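Local coordinates for protein phosphohistidine phosphatase SixA (PDB 1UJC) that removes the phosphoryl group from a phosphohistidine in the HPt domain of the ArcB sensor, acting in the multistep His-Asp phosphorelay, at residues A35-G40 with W148-C153. Sequence-based numbering, arbitrary orientation.
Sequences ANWLKG and WQMSPC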
loop_
_atom_site.group_PDB
_atom_site.type_symbol
_atom_site.label_atom_id
_atom_site.label_comp_id
_atom_site.label_asym_id
_atom_site.label_seq_id
_atom_site.Cartn_x
_atom_site.Cartn_y
_atom_site.Cartn_z
ATOM N N ALA A 35 -6.057 9.416 0.594
ATOM C CA ALA A 35 -6.168 9.455 -0.860
ATOM C C ALA A 35 -6.130 10.900 -1.348
ATOM O O ALA A 35 -5.401 11.231 -2.284
ATOM C CB ALA A 35 -7.462 8.789 -1.304
ATOM N N ASN A 36 -6.913 11.760 -0.706
ATOM C CA ASN A 36 -6.951 13.163 -1.085
ATOM C C ASN A 36 -5.608 13.833 -0.829
ATOM O O ASN A 36 -5.183 14.694 -1.594
ATOM C CB ASN A 36 -8.066 13.900 -0.333
ATOM C CG ASN A 36 -9.454 13.525 -0.838
ATOM O OD1 ASN A 36 -9.696 13.472 -2.051
ATOM N ND2 ASN A 36 -10.376 13.276 0.087
ATOM N N TRP A 37 -4.936 13.435 0.245
ATOM C CA TRP A 37 -3.637 14.015 0.553
ATOM C C TRP A 37 -2.678 13.704 -0.598
ATOM O O TRP A 37 -1.957 14.583 -1.075
ATOM C CB TRP A 37 -3.087 13.447 1.864
ATOM C CG TRP A 37 -1.747 13.997 2.197
ATOM C CD1 TRP A 37 -1.467 15.248 2.669
ATOM C CD2 TRP A 37 -0.487 13.347 2.007
ATOM N NE1 TRP A 37 -0.105 15.420 2.780
ATOM C CE2 TRP A 37 0.520 14.268 2.380
ATOM C CE3 TRP A 37 -0.108 12.075 1.553
ATOM C CZ2 TRP A 37 1.879 13.959 2.314
ATOM C CZ3 TRP A 37 1.241 11.768 1.486
ATOM C CH2 TRP A 37 2.220 12.706 1.865
ATOM N N LEU A 38 -2.678 12.452 -1.045
ATOM C CA LEU A 38 -1.820 12.043 -2.151
ATOM C C LEU A 38 -2.168 12.837 -3.399
ATOM O O LEU A 38 -1.285 13.249 -4.143
ATOM C CB LEU A 38 -1.984 10.552 -2.441
ATOM C CG LEU A 38 -1.285 9.576 -1.497
ATOM C CD1 LEU A 38 -1.576 8.154 -1.951
ATOM C CD2 LEU A 38 0.222 9.835 -1.497
ATOM N N LYS A 39 -3.463 13.049 -3.619
ATOM C CA LYS A 39 -3.935 13.807 -4.768
ATOM C C LYS A 39 -3.364 15.218 -4.692
ATOM O O LYS A 39 -2.953 15.793 -5.699
ATOM C CB LYS A 39 -5.464 13.848 -4.765
ATOM C CG LYS A 39 -6.089 14.761 -5.807
ATOM C CD LYS A 39 -7.609 14.734 -5.677
ATOM C CE LYS A 39 -8.276 15.671 -6.659
ATOM N NZ LYS A 39 -9.760 15.627 -6.514
ATOM N N GLY A 40 -3.334 15.768 -3.483
ATOM C CA GLY A 40 -2.796 17.100 -3.296
ATOM C C GLY A 40 -1.292 17.129 -3.491
ATOM O O GLY A 40 -0.709 18.188 -3.710
ATOM N N TRP A 148 9.647 8.915 3.044
ATOM C CA TRP A 148 8.872 9.382 4.184
ATOM C C TRP A 148 7.698 8.466 4.489
ATOM O O TRP A 148 7.459 7.477 3.796
ATOM C CB TRP A 148 8.355 10.806 3.938
ATOM C CG TRP A 148 7.803 11.030 2.551
ATOM C CD1 TRP A 148 8.447 11.610 1.498
ATOM C CD2 TRP A 148 6.504 10.659 2.070
ATOM N NE1 TRP A 148 7.632 11.625 0.391
ATOM C CE2 TRP A 148 6.434 11.046 0.715
ATOM C CE3 TRP A 148 5.394 10.037 2.653
ATOM C CZ2 TRP A 148 5.297 10.831 -0.067
ATOM C CZ3 TRP A 148 4.263 9.823 1.876
ATOM C CH2 TRP A 148 4.224 10.220 0.530
ATOM N N GLN A 149 6.966 8.814 5.537
ATOM C CA GLN A 149 5.806 8.043 5.956
ATOM C C GLN A 149 4.768 9.043 6.444
ATOM O O GLN A 149 5.086 9.954 7.205
ATOM C CB GLN A 149 6.202 7.108 7.092
ATOM C CG GLN A 149 5.213 6.022 7.394
ATOM C CD GLN A 149 5.379 5.523 8.810
ATOM O OE1 GLN A 149 6.506 5.365 9.304
ATOM N NE2 GLN A 149 4.266 5.278 9.476
ATOM N N MET A 150 3.527 8.874 6.008
ATOM C CA MET A 150 2.459 9.781 6.399
ATOM C C MET A 150 1.293 8.978 6.950
ATOM O O MET A 150 0.967 7.921 6.425
ATOM C CB MET A 150 2.008 10.592 5.178
ATOM C CG MET A 150 0.876 11.574 5.434
ATOM S SD MET A 150 1.322 12.885 6.585
ATOM C CE MET A 150 2.569 13.758 5.634
ATOM N N SER A 151 0.664 9.471 8.011
ATOM C CA SER A 151 -0.475 8.758 8.585
ATOM C C SER A 151 -1.661 9.694 8.797
ATOM O O SER A 151 -1.492 10.913 8.896
ATOM C CB SER A 151 -0.071 8.083 9.904
ATOM O OG SER A 151 0.425 9.018 10.840
ATOM N N PRO A 152 -2.884 9.139 8.858
ATOM C CA PRO A 152 -4.086 9.950 9.055
ATOM C C PRO A 152 -3.983 10.930 10.222
ATOM O O PRO A 152 -4.570 12.011 10.180
ATOM C CB PRO A 152 -5.176 8.904 9.279
ATOM C CG PRO A 152 -4.714 7.771 8.445
ATOM C CD PRO A 152 -3.237 7.710 8.768
ATOM N N CYS A 153 -3.244 10.559 11.261
ATOM C CA CYS A 153 -3.111 11.443 12.411
ATOM C C CYS A 153 -2.183 12.621 12.135
ATOM O O CYS A 153 -2.414 13.718 12.639
ATOM C CB CYS A 153 -2.619 10.670 13.641
ATOM S SG CYS A 153 -0.842 10.340 13.710
#
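An aromatic and Met-aromatic cluster, in which the indole of Trp37 meets Trp148 at its edge and Met150 over one face, joins the C-terminal end of helix 25-40 to the end of strand 144-150. The two indoles form an offset edge-to-face pair: their six-membered rings stand at 88°, with centroids 5.2 Å apart, and the rim of Trp37 is directed at the face of Trp148. Trp37 CH2 comes to 3.5 Å from Trp148 CH2, which lies in the plane of the Trp37 ring. Met150 CG sits 3.8 Å from the centroid of the Trp37 six-membered ring and only 3° off the normal, the geometry of a CH-pi contact. Met150 SD is above the same face but farther off, 4.7 Å from that centroid, a long Met-aromatic contact. Bends at both chi2 and chi3 fold the chain back, bringing Met150 CE to 3.4 Å from Trp37 CZ2. In this alpha/beta fold of the histidine phosphatase superfamily, strand 144-150 is outermost in the mixed sheet and antiparallel to strand 133-138, with which Trp148 and Met150 share backbone hydrogen bonds through Ser135 and Ile133. Trp37 reaches this edge strand because its CG is anti to the backbone N (chi1 179°), which extends the indole away from the helix. Leu155 touches both Trp37 and Met150, and Met34, one turn earlier on the helix, also packs on Met150.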